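Local coordinates for Protease/Reverse transcriptase/ribonuclease H (Eastern chimpanzee simian foamy virus, PDB 7KSF), which carries an aspartic protease, a reverse transcriptase and a ribonuclease H in one polypeptide, and probably copies the foamy viral RNA genome into DNA, at residues Ala236-Gln241 / Asn304-Val309; Lys242-Leu247 / Asp311-His316. The protein carries 1 engineered substitution. All blocks are in the same frame, centred on the assembly; numbering follows the deposited sequence.

Interaction 1: Ala236-Gln241 / Asn304-Val309; sequences ATIVRQ and NVQVYV
Gln306 reaches from the strand 306-308 onto the chain that leaves helix 231-237, and its side chain carries much of this contact. CB sets the direction, toward Thr237 and Ile238, but lies beyond contact distance itself. CG comes next: it sits beside its own backbone N (chi1 -60°) and brushes the CG2 branch of Ile238 at 4.2 Å, while the longer arm of that isoleucine, CG1 and CD1, runs off in another direction. A second bend, chi2 also -60°, turns the carboxamide over to Thr237. There CD stands 4.0 Å from Thr237 OG1 and OE1 lies 4.1 Å from it; NE2 is nearer, 3.5 Å from the same hydroxyl oxygen and 3.7 Å from Thr237 O. The two side chains cross at about a right angle. The hydroxyl is hydrogen-bonded inside its own helix, to Ile234 O.

Farther along, Val239 meets Asn304, again with the side chains crossing nearly at right angles. CG1 of the valine, anti to the backbone N at chi1 177°, and its CB lie against the asparagine carboxamide, and Gln241 CG adds a light touch on the same side chain. The result is a modest patch near the surface of the reverse transcriptase region. Gln306 also rests on Ile234 of helix 231-237 and on Tyr313 of strand 311-316. Val307 packs against Val295 and Leu299 of helix 287-299, and strand 306-308 pairs antiparallel with strand 311-316.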
loop_
_atom_site.group_PDB
_atom_site.type_symbol
_atom_site.label_atom_id
_atom_site.label_comp_id
_atom_site.label_asym_id
_atom_site.label_seq_id
_atom_site.Cartn_x
_atom_site.Cartn_y
_atom_site.Cartn_z
ATOM N N ALA A 236 17.196 5.696 4.010
ATOM C CA ALA A 236 18.613 5.406 4.203
ATOM C C ALA A 236 18.921 5.052 5.653
ATOM O O ALA A 236 19.741 4.166 5.917
ATOM C CB ALA A 236 19.457 6.601 3.752
ATOM N N THR A 237 18.268 5.718 6.600
ATOM C CA THR A 237 18.538 5.538 8.021
ATOM C C THR A 237 17.740 4.409 8.656
ATOM O O THR A 237 17.868 4.187 9.862
ATOM C CB THR A 237 18.248 6.838 8.782
ATOM O OG1 THR A 237 16.912 7.261 8.501
ATOM C CG2 THR A 237 19.210 7.930 8.361
ATOM N N ILE A 238 16.911 3.707 7.879
ATOM C CA ILE A 238 16.055 2.669 8.445
ATOM C C ILE A 238 16.912 1.567 9.064
ATOM O O ILE A 238 18.113 1.443 8.799
ATOM C CB ILE A 238 15.112 2.082 7.387
ATOM C CG1 ILE A 238 15.929 1.408 6.283
ATOM C CG2 ILE A 238 14.220 3.162 6.817
ATOM C CD1 ILE A 238 15.102 0.760 5.218
ATOM N N VAL A 239 16.277 0.766 9.919
ATOM C CA VAL A 239 16.921 -0.363 10.584
ATOM C C VAL A 239 15.958 -1.539 10.509
ATOM O O VAL A 239 14.948 -1.560 11.218
ATOM C CB VAL A 239 17.283 -0.068 12.049
ATOM C CG1 VAL A 239 17.876 -1.318 12.709
ATOM C CG2 VAL A 239 18.251 1.094 12.147
ATOM N N ARG A 240 16.295 -2.539 9.689
ATOM C CA ARG A 240 15.424 -3.738 9.537
ATOM C C ARG A 240 15.832 -4.808 10.558
ATOM O O ARG A 240 16.937 -5.366 10.418
ATOM C CB ARG A 240 15.514 -4.284 8.109
ATOM C CG ARG A 240 14.220 -4.174 7.319
ATOM C CD ARG A 240 14.454 -3.790 5.870
ATOM N NE ARG A 240 15.801 -4.114 5.421
ATOM C CZ ARG A 240 16.088 -4.690 4.260
ATOM N NH1 ARG A 240 15.117 -5.009 3.420
ATOM N NH2 ARG A 240 17.345 -4.944 3.942
ATOM N N GLN A 241 14.968 -5.076 11.548
ATOM C CA GLN A 241 15.241 -6.089 12.561
ATOM C C GLN A 241 14.385 -7.327 12.319
ATOM O O GLN A 241 13.974 -7.593 11.184
ATOM C CB GLN A 241 14.996 -5.531 13.960
ATOM C CG GLN A 241 15.796 -4.273 14.285
ATOM C CD GLN A 241 17.120 -4.568 14.967
ATOM O OE1 GLN A 241 17.160 -4.877 16.157
ATOM N NE2 GLN A 241 18.213 -4.479 14.213
ATOM N N ASN A 304 14.202 2.823 17.724
ATOM C CA ASN A 304 14.105 2.745 16.269
ATOM C C ASN A 304 12.717 3.133 15.777
ATOM O O ASN A 304 11.720 2.523 16.159
ATOM C CB ASN A 304 14.450 1.334 15.785
ATOM C CG ASN A 304 15.854 0.916 16.169
ATOM O OD1 ASN A 304 16.532 1.600 16.935
ATOM N ND2 ASN A 304 16.301 -0.215 15.635
ATOM N N VAL A 305 12.664 4.148 14.920
ATOM C CA VAL A 305 11.399 4.609 14.362
ATOM C C VAL A 305 11.608 5.406 13.080
ATOM O O VAL A 305 12.698 5.915 12.824
ATOM C CB VAL A 305 10.628 5.490 15.364
ATOM C CG1 VAL A 305 11.413 6.752 15.685
ATOM C CG2 VAL A 305 9.250 5.830 14.819
ATOM N N GLN A 306 10.549 5.524 12.287
ATOM C CA GLN A 306 10.599 6.301 11.061
ATOM C C GLN A 306 9.167 6.661 10.712
ATOM O O GLN A 306 8.317 5.778 10.614
ATOM C CB GLN A 306 11.237 5.492 9.932
ATOM C CG GLN A 306 12.662 5.048 10.221
ATOM C CD GLN A 306 13.596 6.215 10.471
ATOM O OE1 GLN A 306 13.234 7.370 10.258
ATOM N NE2 GLN A 306 14.806 5.915 10.926
ATOM N N VAL A 307 8.887 7.944 10.526
ATOM C CA VAL A 307 7.527 8.341 10.197
ATOM C C VAL A 307 7.410 9.182 8.933
ATOM O O VAL A 307 8.041 10.231 8.812
ATOM C CB VAL A 307 6.882 9.117 11.361
ATOM C CG1 VAL A 307 5.468 9.549 10.995
ATOM C CG2 VAL A 307 6.875 8.271 12.621
ATOM N N TYR A 308 6.587 8.719 8.003
ATOM C CA TYR A 308 6.341 9.453 6.773
ATOM C C TYR A 308 4.834 9.605 6.679
ATOM O O TYR A 308 4.106 8.614 6.640
ATOM C CB TYR A 308 6.895 8.699 5.565
ATOM C CG TYR A 308 6.851 9.492 4.279
ATOM C CD1 TYR A 308 7.858 10.396 3.966
ATOM C CD2 TYR A 308 5.805 9.338 3.380
ATOM C CE1 TYR A 308 7.822 11.124 2.791
ATOM C CE2 TYR A 308 5.761 10.061 2.204
ATOM C CZ TYR A 308 6.773 10.954 1.915
ATOM O OH TYR A 308 6.733 11.677 0.745
ATOM N N VAL A 309 4.361 10.844 6.643
ATOM C CA VAL A 309 2.931 11.098 6.560
ATOM C C VAL A 309 2.167 10.385 7.685
ATOM O O VAL A 309 2.530 10.497 8.856
ATOM C CB VAL A 309 2.385 10.728 5.165
ATOM C CG1 VAL A 309 0.924 11.138 5.043
ATOM C CG2 VAL A 309 3.219 11.391 4.081
#

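Interaction 2: Lys242-Leu247 / Asp311-His316; sequences KYKTTL and DIYLSH
Tyr313 and Lys244 lie side by side and point the same way from neighbouring strands of the reverse transcriptase palm, where 243-247 and 311-316 run antiparallel. Asp311 closes the Y-V-D-D sequence that marks the polymerase active site in this enzyme family. The axes of the two short segments approach to 4.8 Å, and the middle of the pair is stitched by Thr245 N to Leu314 O (2.9 Å) and Leu314 N to Thr245 O (3.0 Å).

Tyr313, its CG anti to the backbone N (chi1 -175°), brings the end of its ring close to strand 243-247, and OH stands 3.3 Å from Lys244 CG, the lysine meeting the ring obliquely. The lysine chain bends at chi2 and carries NZ away from the phenol to the carbonyl of Lys350, with Gly363 O as a second acceptor. Thr246 and Ser315 share this face of the sheet.

Turned to the other face are Tyr243, Thr245, Leu247, Ile312, Leu314 and His316. Thr245 and Leu314 stand directly across from each other, CB to CB 4.4 Å, and the threonine hydroxyl is bonded beyond the pair to His322 NE2 and Gly348 N. The His316 imidazole presents its edge to Leu314 CD1, which lies in the ring plane, whereas the Tyr243 ring has Lys242 CG over one face, offset toward the rim.

Where Tyr243 faces His316, Ser315 OG, which also accepts from Gln241 N, donates to Tyr243 O at 3.2 Å, coming in from above the carbonyl plane, 36° out of it.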
loop_
_atom_site.group_PDB
_atom_site.type_symbol
_atom_site.label_atom_id
_atom_site.label_comp_id
_atom_site.label_asym_id
_atom_site.label_seq_id
_atom_site.Cartn_x
_atom_site.Cartn_y
_atom_site.Cartn_z
ATOM N N LYS A 242 14.126 -8.100 13.378
ATOM C CA LYS A 242 13.392 -9.351 13.220
ATOM C C LYS A 242 11.949 -9.088 12.805
ATOM O O LYS A 242 11.526 -9.462 11.705
ATOM C CB LYS A 242 13.450 -10.161 14.517
ATOM C CG LYS A 242 12.848 -11.551 14.400
ATOM C CD LYS A 242 13.040 -12.336 15.687
ATOM C CE LYS A 242 12.364 -13.703 15.637
ATOM N NZ LYS A 242 12.401 -14.369 16.971
ATOM N N TYR A 243 11.177 -8.441 13.671
ATOM C CA TYR A 243 9.788 -8.119 13.386
ATOM C C TYR A 243 9.665 -6.672 12.924
ATOM O O TYR A 243 10.445 -5.804 13.323
ATOM C CB TYR A 243 8.905 -8.342 14.616
ATOM C CG TYR A 243 9.036 -9.715 15.228
ATOM C CD1 TYR A 243 9.860 -9.929 16.323
ATOM C CD2 TYR A 243 8.335 -10.798 14.717
ATOM C CE1 TYR A 243 9.985 -11.176 16.890
ATOM C CE2 TYR A 243 8.456 -12.055 15.277
ATOM C CZ TYR A 243 9.281 -12.239 16.365
ATOM O OH TYR A 243 9.406 -13.487 16.926
ATOM N N LYS A 244 8.675 -6.425 12.074
ATOM C CA LYS A 244 8.417 -5.097 11.539
ATOM C C LYS A 244 6.936 -4.771 11.684
ATOM O O LYS A 244 6.082 -5.633 11.467
ATOM C CB LYS A 244 8.843 -5.001 10.072
ATOM C CG LYS A 244 10.332 -5.213 9.870
ATOM C CD LYS A 244 10.606 -6.068 8.655
ATOM C CE LYS A 244 12.052 -6.525 8.629
ATOM N NZ LYS A 244 12.283 -7.519 7.554
ATOM N N THR A 245 6.648 -3.525 12.051
ATOM C CA THR A 245 5.292 -3.089 12.358
ATOM C C THR A 245 5.041 -1.718 11.753
ATOM O O THR A 245 5.851 -0.804 11.926
ATOM C CB THR A 245 5.061 -3.029 13.871
ATOM O OG1 THR A 245 5.204 -4.341 14.430
ATOM C CG2 THR A 245 3.669 -2.492 14.180
ATOM N N THR A 246 3.914 -1.577 11.058
ATOM C CA THR A 246 3.487 -0.304 10.503
ATOM C C THR A 246 2.080 0.012 10.994
ATOM O O THR A 246 1.214 -0.867 11.031
ATOM C CB THR A 246 3.526 -0.317 8.973
ATOM O OG1 THR A 246 2.842 0.835 8.467
ATOM C CG2 THR A 246 2.865 -1.565 8.428
ATOM N N LEU A 247 1.864 1.269 11.380
ATOM C CA LEU A 247 0.587 1.732 11.916
ATOM C C LEU A 247 0.102 2.912 11.091
ATOM O O LEU A 247 0.762 3.953 11.047
ATOM C CB LEU A 247 0.715 2.143 13.381
ATOM C CG LEU A 247 1.020 1.027 14.370
ATOM C CD1 LEU A 247 1.246 1.621 15.743
ATOM C CD2 LEU A 247 -0.128 0.036 14.391
ATOM N N ASP A 311 1.817 6.945 7.949
ATOM C CA ASP A 311 2.542 5.724 8.304
ATOM C C ASP A 311 3.659 5.858 9.341
ATOM O O ASP A 311 4.390 6.848 9.367
ATOM C CB ASP A 311 3.097 5.058 7.042
ATOM C CG ASP A 311 2.012 4.711 6.042
ATOM O OD1 ASP A 311 0.819 4.843 6.387
ATOM O OD2 ASP A 311 2.351 4.304 4.913
ATOM N N ILE A 312 3.774 4.841 10.190
ATOM C CA ILE A 312 4.794 4.782 11.235
ATOM C C ILE A 312 5.543 3.451 11.140
ATOM O O ILE A 312 4.941 2.416 10.850
ATOM C CB ILE A 312 4.179 4.926 12.637
ATOM C CG1 ILE A 312 3.413 6.245 12.751
ATOM C CG2 ILE A 312 5.259 4.843 13.703
ATOM C CD1 ILE A 312 2.812 6.488 14.115
ATOM N N TYR A 313 6.852 3.479 11.373
ATOM C CA TYR A 313 7.670 2.266 11.286
ATOM C C TYR A 313 8.383 1.895 12.588
ATOM O O TYR A 313 8.996 2.743 13.238
ATOM C CB TYR A 313 8.687 2.402 10.152
ATOM C CG TYR A 313 9.499 1.150 9.899
ATOM C CD1 TYR A 313 10.694 0.928 10.566
ATOM C CD2 TYR A 313 9.067 0.196 8.987
ATOM C CE1 TYR A 313 11.438 -0.215 10.335
ATOM C CE2 TYR A 313 9.805 -0.948 8.749
ATOM C CZ TYR A 313 10.989 -1.147 9.425
ATOM O OH TYR A 313 11.727 -2.287 9.192
ATOM N N LEU A 314 8.301 0.617 12.955
ATOM C CA LEU A 314 8.938 0.107 14.159
ATOM C C LEU A 314 9.519 -1.257 13.838
ATOM O O LEU A 314 8.822 -2.106 13.277
ATOM C CB LEU A 314 7.951 0.005 15.325
ATOM C CG LEU A 314 8.604 -0.382 16.652
ATOM C CD1 LEU A 314 9.792 0.523 16.936
ATOM C CD2 LEU A 314 7.589 -0.302 17.775
ATOM N N SER A 315 10.788 -1.461 14.190
ATOM C CA SER A 315 11.471 -2.714 13.883
ATOM C C SER A 315 12.430 -3.034 15.020
ATOM O O SER A 315 13.418 -2.320 15.216
ATOM C CB SER A 315 12.211 -2.622 12.550
ATOM O OG SER A 315 12.783 -3.866 12.192
ATOM N N HIS A 316 12.144 -4.100 15.765
ATOM C CA HIS A 316 13.013 -4.568 16.834
ATOM C C HIS A 316 13.291 -6.050 16.651
ATOM O O HIS A 316 12.418 -6.810 16.220
ATOM C CB HIS A 316 12.400 -4.315 18.217
ATOM C CG HIS A 316 12.645 -2.936 18.747
ATOM N ND1 HIS A 316 12.016 -1.820 18.240
ATOM C CD2 HIS A 316 13.456 -2.494 19.738
ATOM C CE1 HIS A 316 12.427 -0.749 18.898
ATOM N NE2 HIS A 316 13.301 -1.132 19.810
#

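How the interactions relate
The centres of the two contacts are 8 Å apart, and all four segments belong to the reverse transcriptase region. Their order along the chain alternates: 236-241 runs straight into 242-247, and 304-309 comes just before 311-316. Each contact therefore joins the same two parts of the chain, interaction 1 at the approach from helix 231-237 and interaction 2 within the sheet. Strands 306-308 and 311-316 are sheet neighbours, with Gln306 O 2.8 Å from Tyr313 N, a probable hydrogen bond. The Y-V-D-D sequence of the probable polymerase centre spans the end of the first, the turn and the start of the second; interaction 2 pairs that second strand with strand 243-249, while interaction 1 lies beside the first.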